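Local coordinates for protein aminotransferase TlmJ (Streptoalloteichus hindustanus, PDB 5UID) that probably transfers amino groups with pyridoxal 5'-phosphate as cofactor, as a member of the DegT/DnrJ/EryC1 family of aminotransferases, at residues G5-F10 and C357-Q362; E79-S84 and R100-D105. All blocks are in the same frame, centred on the assembly; numbering follows the deposited sequence.

Interaction 1 (G5-F10 and C357-Q362); sequences GMINVF and CLPLHQ
Val9 lies backbone to backbone against Pro359, their CA atoms 3.7 Å apart, where the N-terminal arm of this DegT/DnrJ/EryC1-family aminotransferase runs across the loop that leaves strand 355-358. The two segments run nearly at right angles, so they cross without pairing as strands. Its tight part combines a backbone hydrogen bond with apolar packing on Pro359. Leu360 N gives an almost straight bond to Val9 O (3.3 Å, 174° at the hydrogen). Ile7 and Pro359 cross at about a right angle; Ile7 CG2, anti to the backbone N, meets both CB and CG of the proline, at 3.8 Å from CB. Asn8 O also presses on the proline ring, 3.1 Å from CB. Val372 of helix 366-383 packs against this same proline, and Tyr276 OH is hydrogen-bonded to its carbonyl oxygen, which ties helix 249-280 to the crossing.

The other side, around Asn8, is looser and wetter. With CG between the backbone N and the carbonyl carbon (chi1 54°), the imidazole of His361 is carried toward the 5-10 arm, and Asn8 O and Val9 O both lie near the ring plane at its edge. NE2 gives only a weak, bent bond to Asn8 O (3.1 Å, 128°). A leucine in place of His361 would probably leave Asn8 O without this donor and the neighbouring water without one of its mates. That water accepts a short bond from Asn8 N at 2.6 Å and a long, weak one from Asn8 ND2, and it lies 3.0 Å from His361 NE2.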
ATOM      1  N   GLY A   5     -25.415  18.176  12.482  1.00 73.42           N
ATOM      2  CA  GLY A   5     -24.083  17.600  12.431  1.00 70.89           C
ATOM      3  C   GLY A   5     -24.054  16.130  12.800  1.00 66.17           C
ATOM      4  O   GLY A   5     -24.992  15.617  13.410  1.00 65.62           O
HETATM    5  N   MSE A   6     -22.974  15.450  12.431  1.00 60.94           N
HETATM    6  CA  MSE A   6     -22.834  14.025  12.720  1.00 55.94           C
HETATM    7  C   MSE A   6     -21.644  13.741  13.627  1.00 43.65           C
HETATM    8  O   MSE A   6     -20.534  14.208  13.375  1.00 40.97           O
HETATM    9  CB  MSE A   6     -22.696  13.228  11.421  1.00 57.17           C
HETATM   10  CG  MSE A   6     -23.992  12.601  10.941  1.00 70.13           C
HETATM   11 SE   MSE A   6     -24.647  11.197  12.137  0.64 74.64          SE
HETATM   12  CE  MSE A   6     -26.214  10.677  11.109  1.00 78.57           C
ATOM     13  N   ILE A   7     -21.885  12.970  14.681  1.00 40.38           N
ATOM     14  CA  ILE A   7     -20.836  12.546  15.603  1.00 38.20           C
ATOM     15  C   ILE A   7     -20.345  11.173  15.164  1.00 31.43           C
ATOM     16  O   ILE A   7     -21.103  10.199  15.196  1.00 35.81           O
ATOM     17  CB  ILE A   7     -21.350  12.513  17.049  1.00 40.18           C
ATOM     18  CG1 ILE A   7     -21.754  13.919  17.501  1.00 35.08           C
ATOM     19  CG2 ILE A   7     -20.299  11.925  17.976  1.00 39.37           C
ATOM     20  CD1 ILE A   7     -22.312  13.975  18.904  1.00 38.36           C
ATOM     21  N   ASN A   8     -19.079  11.091  14.763  1.00 30.58           N
ATOM     22  CA  ASN A   8     -18.528   9.877  14.179  1.00 26.21           C
ATOM     23  C   ASN A   8     -18.017   8.918  15.251  1.00 30.08           C
ATOM     24  O   ASN A   8     -17.678   9.317  16.368  1.00 30.50           O
ATOM     25  CB  ASN A   8     -17.392  10.212  13.209  1.00 26.13           C
ATOM     26  CG  ASN A   8     -17.806  11.214  12.147  1.00 41.70           C
ATOM     27  OD1 ASN A   8     -18.545  10.885  11.217  1.00 48.00           O
ATOM     28  ND2 ASN A   8     -17.325  12.446  12.278  1.00 40.16           N
ATOM     29  N   VAL A   9     -17.953   7.635  14.886  1.00 28.58           N
ATOM     30  CA  VAL A   9     -17.430   6.612  15.789  1.00 30.45           C
ATOM     31  C   VAL A   9     -15.910   6.671  15.848  1.00 34.18           C
ATOM     32  O   VAL A   9     -15.312   6.534  16.921  1.00 37.80           O
ATOM     33  CB  VAL A   9     -17.921   5.217  15.358  1.00 38.63           C
ATOM     34  CG1 VAL A   9     -17.395   4.149  16.306  1.00 43.69           C
ATOM     35  CG2 VAL A   9     -19.426   5.181  15.312  1.00 41.99           C
ATOM     36  N   PHE A  10     -15.265   6.860  14.700  1.00 28.13           N
ATOM     37  CA  PHE A  10     -13.820   6.995  14.607  1.00 29.75           C
ATOM     38  C   PHE A  10     -13.490   8.349  13.996  1.00 29.04           C
ATOM     39  O   PHE A  10     -14.187   8.813  13.089  1.00 27.53           O
ATOM     40  CB  PHE A  10     -13.204   5.881  13.750  1.00 29.86           C
ATOM     41  CG  PHE A  10     -13.792   4.524  14.005  1.00 31.70           C
ATOM     42  CD1 PHE A  10     -13.472   3.822  15.153  1.00 31.81           C
ATOM     43  CD2 PHE A  10     -14.658   3.945  13.092  1.00 35.30           C
ATOM     44  CE1 PHE A  10     -14.007   2.575  15.390  1.00 35.05           C
ATOM     45  CE2 PHE A  10     -15.198   2.692  13.322  1.00 38.03           C
ATOM     46  CZ  PHE A  10     -14.872   2.006  14.473  1.00 41.84           C
ATOM     47  N   CYS A 357     -21.187  -0.207  19.163  1.00 27.74           N
ATOM     48  CA  CYS A 357     -20.019   0.606  19.471  1.00 26.17           C
ATOM     49  C   CYS A 357     -20.379   2.084  19.380  1.00 27.58           C
ATOM     50  O   CYS A 357     -20.892   2.541  18.354  1.00 32.72           O
ATOM     51  CB  CYS A 357     -18.870   0.278  18.518  1.00 31.92           C
ATOM     52  SG  CYS A 357     -18.370  -1.460  18.552  1.00 36.10           S
ATOM     53  N   LEU A 358     -20.105   2.824  20.455  1.00 25.89           N
ATOM     54  CA  LEU A 358     -20.409   4.242  20.561  1.00 28.82           C
ATOM     55  C   LEU A 358     -19.204   5.081  20.160  1.00 28.00           C
ATOM     56  O   LEU A 358     -18.062   4.616  20.225  1.00 25.59           O
ATOM     57  CB  LEU A 358     -20.827   4.581  21.991  1.00 29.79           C
ATOM     58  CG  LEU A 358     -21.967   3.770  22.606  1.00 26.87           C
ATOM     59  CD1 LEU A 358     -22.307   4.318  23.982  1.00 21.91           C
ATOM     60  CD2 LEU A 358     -23.193   3.763  21.704  1.00 24.90           C
ATOM     61  N   PRO A 359     -19.429   6.325  19.735  1.00 32.48           N
ATOM     62  CA  PRO A 359     -18.308   7.197  19.358  1.00 34.41           C
ATOM     63  C   PRO A 359     -17.265   7.299  20.462  1.00 27.77           C
ATOM     64  O   PRO A 359     -17.580   7.572  21.622  1.00 28.12           O
ATOM     65  CB  PRO A 359     -18.989   8.546  19.104  1.00 39.40           C
ATOM     66  CG  PRO A 359     -20.373   8.189  18.692  1.00 39.36           C
ATOM     67  CD  PRO A 359     -20.733   6.972  19.496  1.00 35.52           C
ATOM     68  N   LEU A 360     -16.004   7.073  20.091  1.00 31.80           N
ATOM     69  CA  LEU A 360     -14.899   7.156  21.046  1.00 26.17           C
ATOM     70  C   LEU A 360     -13.644   7.548  20.272  1.00 26.68           C
ATOM     71  O   LEU A 360     -13.059   6.714  19.574  1.00 27.81           O
ATOM     72  CB  LEU A 360     -14.712   5.840  21.784  1.00 24.98           C
ATOM     73  CG  LEU A 360     -13.546   5.801  22.776  1.00 24.20           C
ATOM     74  CD1 LEU A 360     -13.730   6.852  23.860  1.00 23.81           C
ATOM     75  CD2 LEU A 360     -13.403   4.412  23.381  1.00 23.87           C
ATOM     76  N   HIS A 361     -13.240   8.810  20.404  1.00 29.45           N
ATOM     77  CA  HIS A 361     -12.015   9.314  19.796  1.00 30.01           C
ATOM     78  C   HIS A 361     -11.686  10.652  20.440  1.00 32.91           C
ATOM     79  O   HIS A 361     -12.551  11.298  21.041  1.00 32.35           O
ATOM     80  CB  HIS A 361     -12.146   9.455  18.274  1.00 22.85           C
ATOM     81  CG  HIS A 361     -13.319  10.277  17.841  1.00 28.73           C
ATOM     82  ND1 HIS A 361     -13.303  11.656  17.841  1.00 31.35           N
ATOM     83  CD2 HIS A 361     -14.547   9.916  17.401  1.00 27.80           C
ATOM     84  CE1 HIS A 361     -14.468  12.108  17.413  1.00 30.79           C
ATOM     85  NE2 HIS A 361     -15.243  11.073  17.143  1.00 31.74           N
ATOM     86  N   GLN A 362     -10.423  11.062  20.306  1.00 29.74           N
ATOM     87  CA  GLN A 362      -9.965  12.265  20.993  1.00 25.30           C
ATOM     88  C   GLN A 362     -10.457  13.553  20.347  1.00 34.28           C
ATOM     89  O   GLN A 362     -10.140  14.631  20.861  1.00 39.21           O
ATOM     90  CB  GLN A 362      -8.434  12.284  21.084  1.00 26.19           C
ATOM     91  CG  GLN A 362      -7.710  12.404  19.753  1.00 26.69           C
ATOM     92  CD  GLN A 362      -7.539  11.067  19.062  1.00 28.99           C
ATOM     93  OE1 GLN A 362      -8.050  10.044  19.524  1.00 24.08           O
ATOM     94  NE2 GLN A 362      -6.808  11.064  17.954  1.00 30.55           N
TER
HETATM   95  O   HOH W   1     -17.240  12.739  15.626  1.00 34.92           O

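Interaction 2 (E79-S84 and R100-D105); sequences EVVLPS and RPVFCD
Glu79 leans over Val102 and reaches Arg100 with its tip. Its CB starts the contact 3.6 Å from Val102 CG2; CG, beside the backbone N (chi1 -66°), and CD stay over that same methyl as the chain runs out extended. Of the carboxylate oxygens, OE1 still touches CG2, while OE2 turns to Arg100 NH1 and makes a salt bridge of 2.9 Å. The hydrogen bond within it is weak, bent to 127°, and the two flat groups are turned 43° apart, although OE2 lies near the guanidinium plane at its edge.

Across the sheet from this pair, Leu82 CD2 packs on Phe103 CD1 at 3.7 Å and also on Pro101 CB; Ile94 of helix 88-95 covers both Leu82 and Pro101. Between the two faces the backbones alternate donors and acceptors: Val80 N to Arg100 O, Val102 N to Val80 O (2.8 Å), Leu82 N to Val102 O, Cys104 N to Leu82 O and Ser84 N to Cys104 O. Such parallel pairing, with helix 88-95 packed over one face, is that of a beta-alpha-beta unit, here at the 100-104 edge of the large sheet of a PLP-dependent aminotransferase.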
ATOM      1  N   GLU A  79      -3.805 -24.901   8.702  1.00 39.63           N
ATOM      2  CA  GLU A  79      -4.910 -24.217   9.355  1.00 36.78           C
ATOM      3  C   GLU A  79      -4.364 -23.122  10.257  1.00 40.51           C
ATOM      4  O   GLU A  79      -3.297 -23.277  10.858  1.00 42.83           O
ATOM      5  CB  GLU A  79      -5.765 -25.191  10.173  1.00 37.51           C
ATOM      6  CG  GLU A  79      -6.508 -26.214   9.337  1.00 41.70           C
ATOM      7  CD  GLU A  79      -7.318 -27.175  10.180  1.00 46.70           C
ATOM      8  OE1 GLU A  79      -6.998 -27.334  11.378  1.00 47.80           O
ATOM      9  OE2 GLU A  79      -8.279 -27.769   9.648  1.00 46.13           O
ATOM     10  N   VAL A  80      -5.094 -22.012  10.341  1.00 32.90           N
ATOM     11  CA  VAL A  80      -4.745 -20.906  11.223  1.00 30.63           C
ATOM     12  C   VAL A  80      -5.965 -20.565  12.063  1.00 33.98           C
ATOM     13  O   VAL A  80      -7.046 -20.306  11.521  1.00 34.91           O
ATOM     14  CB  VAL A  80      -4.260 -19.670  10.442  1.00 27.97           C
ATOM     15  CG1 VAL A  80      -3.920 -18.541  11.407  1.00 22.80           C
ATOM     16  CG2 VAL A  80      -3.052 -20.023   9.584  1.00 27.21           C
ATOM     17  N   VAL A  81      -5.793 -20.571  13.380  1.00 33.73           N
ATOM     18  CA  VAL A  81      -6.878 -20.276  14.307  1.00 30.74           C
ATOM     19  C   VAL A  81      -6.914 -18.776  14.565  1.00 31.28           C
ATOM     20  O   VAL A  81      -5.874 -18.145  14.789  1.00 31.84           O
ATOM     21  CB  VAL A  81      -6.711 -21.057  15.619  1.00 24.84           C
ATOM     22  CG1 VAL A  81      -7.831 -20.716  16.583  1.00 27.74           C
ATOM     23  CG2 VAL A  81      -6.679 -22.556  15.345  1.00 28.80           C
ATOM     24  N   LEU A  82      -8.114 -18.204  14.526  1.00 32.24           N
ATOM     25  CA  LEU A  82      -8.345 -16.802  14.833  1.00 30.62           C
ATOM     26  C   LEU A  82      -9.785 -16.670  15.300  1.00 33.70           C
ATOM     27  O   LEU A  82     -10.643 -17.449  14.870  1.00 32.10           O
ATOM     28  CB  LEU A  82      -8.083 -15.891  13.621  1.00 25.02           C
ATOM     29  CG  LEU A  82      -9.029 -15.890  12.415  1.00 25.18           C
ATOM     30  CD1 LEU A  82      -8.665 -14.742  11.474  1.00 22.31           C
ATOM     31  CD2 LEU A  82      -9.015 -17.220  11.660  1.00 19.97           C
ATOM     32  N   PRO A  83     -10.078 -15.725  16.193  1.00 29.95           N
ATOM     33  CA  PRO A  83     -11.464 -15.555  16.639  1.00 33.66           C
ATOM     34  C   PRO A  83     -12.359 -15.119  15.493  1.00 30.97           C
ATOM     35  O   PRO A  83     -11.924 -14.441  14.558  1.00 28.81           O
ATOM     36  CB  PRO A  83     -11.362 -14.473  17.720  1.00 24.99           C
ATOM     37  CG  PRO A  83     -10.099 -13.746  17.411  1.00 28.03           C
ATOM     38  CD  PRO A  83      -9.166 -14.784  16.863  1.00 26.98           C
ATOM     39  N   SER A  84     -13.627 -15.536  15.565  1.00 28.44           N
ATOM     40  CA  SER A  84     -14.607 -15.072  14.589  1.00 30.73           C
ATOM     41  C   SER A  84     -14.681 -13.553  14.566  1.00 25.86           C
ATOM     42  O   SER A  84     -14.941 -12.957  13.515  1.00 26.83           O
ATOM     43  CB  SER A  84     -15.977 -15.673  14.896  1.00 32.91           C
ATOM     44  OG  SER A  84     -16.934 -15.277  13.932  1.00 38.93           O
ATOM     45  N   ARG A 100      -6.585 -22.793   5.516  1.00 34.22           N
ATOM     46  CA  ARG A 100      -7.967 -22.754   5.967  1.00 34.26           C
ATOM     47  C   ARG A 100      -8.070 -21.955   7.255  1.00 34.99           C
ATOM     48  O   ARG A 100      -7.495 -22.368   8.275  1.00 36.33           O
ATOM     49  CB  ARG A 100      -8.497 -24.167   6.180  1.00 40.62           C
ATOM     50  CG  ARG A 100      -9.897 -24.230   6.763  1.00 49.98           C
ATOM     51  CD  ARG A 100     -10.424 -25.659   6.760  1.00 60.42           C
ATOM     52  NE  ARG A 100     -11.746 -25.758   7.370  1.00 71.74           N
ATOM     53  CZ  ARG A 100     -11.968 -26.193   8.607  1.00 84.15           C
ATOM     54  NH1 ARG A 100     -10.954 -26.576   9.370  1.00 87.82           N
ATOM     55  NH2 ARG A 100     -13.206 -26.247   9.080  1.00 88.71           N
ATOM     56  N   PRO A 101      -8.772 -20.821   7.264  1.00 30.94           N
ATOM     57  CA  PRO A 101      -8.996 -20.093   8.523  1.00 30.57           C
ATOM     58  C   PRO A 101      -9.966 -20.864   9.406  1.00 32.32           C
ATOM     59  O   PRO A 101     -11.091 -21.161   8.999  1.00 35.38           O
ATOM     60  CB  PRO A 101      -9.592 -18.755   8.064  1.00 28.87           C
ATOM     61  CG  PRO A 101      -9.367 -18.695   6.575  1.00 33.08           C
ATOM     62  CD  PRO A 101      -9.344 -20.114   6.108  1.00 30.08           C
ATOM     63  N   VAL A 102      -9.527 -21.185  10.619  1.00 32.72           N
ATOM     64  CA  VAL A 102     -10.324 -21.948  11.575  1.00 33.04           C
ATOM     65  C   VAL A 102     -10.756 -20.992  12.678  1.00 32.10           C
ATOM     66  O   VAL A 102      -9.944 -20.598  13.525  1.00 30.08           O
ATOM     67  CB  VAL A 102      -9.546 -23.143  12.140  1.00 33.41           C
ATOM     68  CG1 VAL A 102     -10.388 -23.880  13.173  1.00 41.55           C
ATOM     69  CG2 VAL A 102      -9.135 -24.081  11.015  1.00 32.63           C
ATOM     70  N   PHE A 103     -12.033 -20.623  12.677  1.00 32.91           N
ATOM     71  CA  PHE A 103     -12.522 -19.600  13.589  1.00 30.63           C
ATOM     72  C   PHE A 103     -12.841 -20.184  14.960  1.00 31.65           C
ATOM     73  O   PHE A 103     -13.416 -21.271  15.074  1.00 36.20           O
ATOM     74  CB  PHE A 103     -13.762 -18.919  13.008  1.00 33.35           C
ATOM     75  CG  PHE A 103     -13.503 -18.198  11.715  1.00 31.94           C
ATOM     76  CD1 PHE A 103     -12.713 -17.062  11.689  1.00 30.93           C
ATOM     77  CD2 PHE A 103     -14.051 -18.656  10.528  1.00 34.69           C
ATOM     78  CE1 PHE A 103     -12.467 -16.396  10.501  1.00 30.59           C
ATOM     79  CE2 PHE A 103     -13.814 -17.995   9.335  1.00 30.09           C
ATOM     80  CZ  PHE A 103     -13.020 -16.865   9.323  1.00 29.78           C
ATOM     81  N   CYS A 104     -12.459 -19.454  16.003  1.00 25.60           N
ATOM     82  CA  CYS A 104     -12.772 -19.823  17.374  1.00 32.28           C
ATOM     83  C   CYS A 104     -13.730 -18.806  17.981  1.00 27.13           C
ATOM     84  O   CYS A 104     -13.898 -17.692  17.476  1.00 34.39           O
ATOM     85  CB  CYS A 104     -11.501 -19.934  18.228  1.00 34.87           C
ATOM     86  SG  CYS A 104     -10.723 -18.360  18.661  1.00 35.66           S
ATOM     87  N   ASP A 105     -14.363 -19.208  19.079  1.00 26.16           N
ATOM     88  CA  ASP A 105     -15.377 -18.393  19.727  1.00 30.45           C
ATOM     89  C   ASP A 105     -14.726 -17.286  20.556  1.00 32.75           C
ATOM     90  O   ASP A 105     -13.500 -17.203  20.687  1.00 33.06           O
ATOM     91  CB  ASP A 105     -16.279 -19.270  20.590  1.00 32.24           C
ATOM     92  CG  ASP A 105     -17.712 -18.786  20.607  1.00 38.73           C
ATOM     93  OD1 ASP A 105     -17.947 -17.625  20.206  1.00 39.21           O
ATOM     94  OD2 ASP A 105     -18.601 -19.562  21.016  1.00 37.61           O
TER

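How the interactions relate
From the N terminus, the arm 5-10 comes first, before helix 16-28, and its partner 357-362 appears only near the C-terminal end of the model. Interaction 1 therefore closes a loop of 346 residues, most of the chain. Within that span lies interaction 2, a short closure: strand 79-83 is followed by helix 88-95 and then strand 100-104, with 15 residues between the segments. The small loop sits wholly inside the large one and the two do not cross. The nearest atoms of interaction 1 and interaction 2 are about 13 Å apart. Interaction 2 builds the edge of the seven-stranded sheet, whereas interaction 1 fastens the N-terminal arm beside the two-stranded sheet of 303-306 and 355-358.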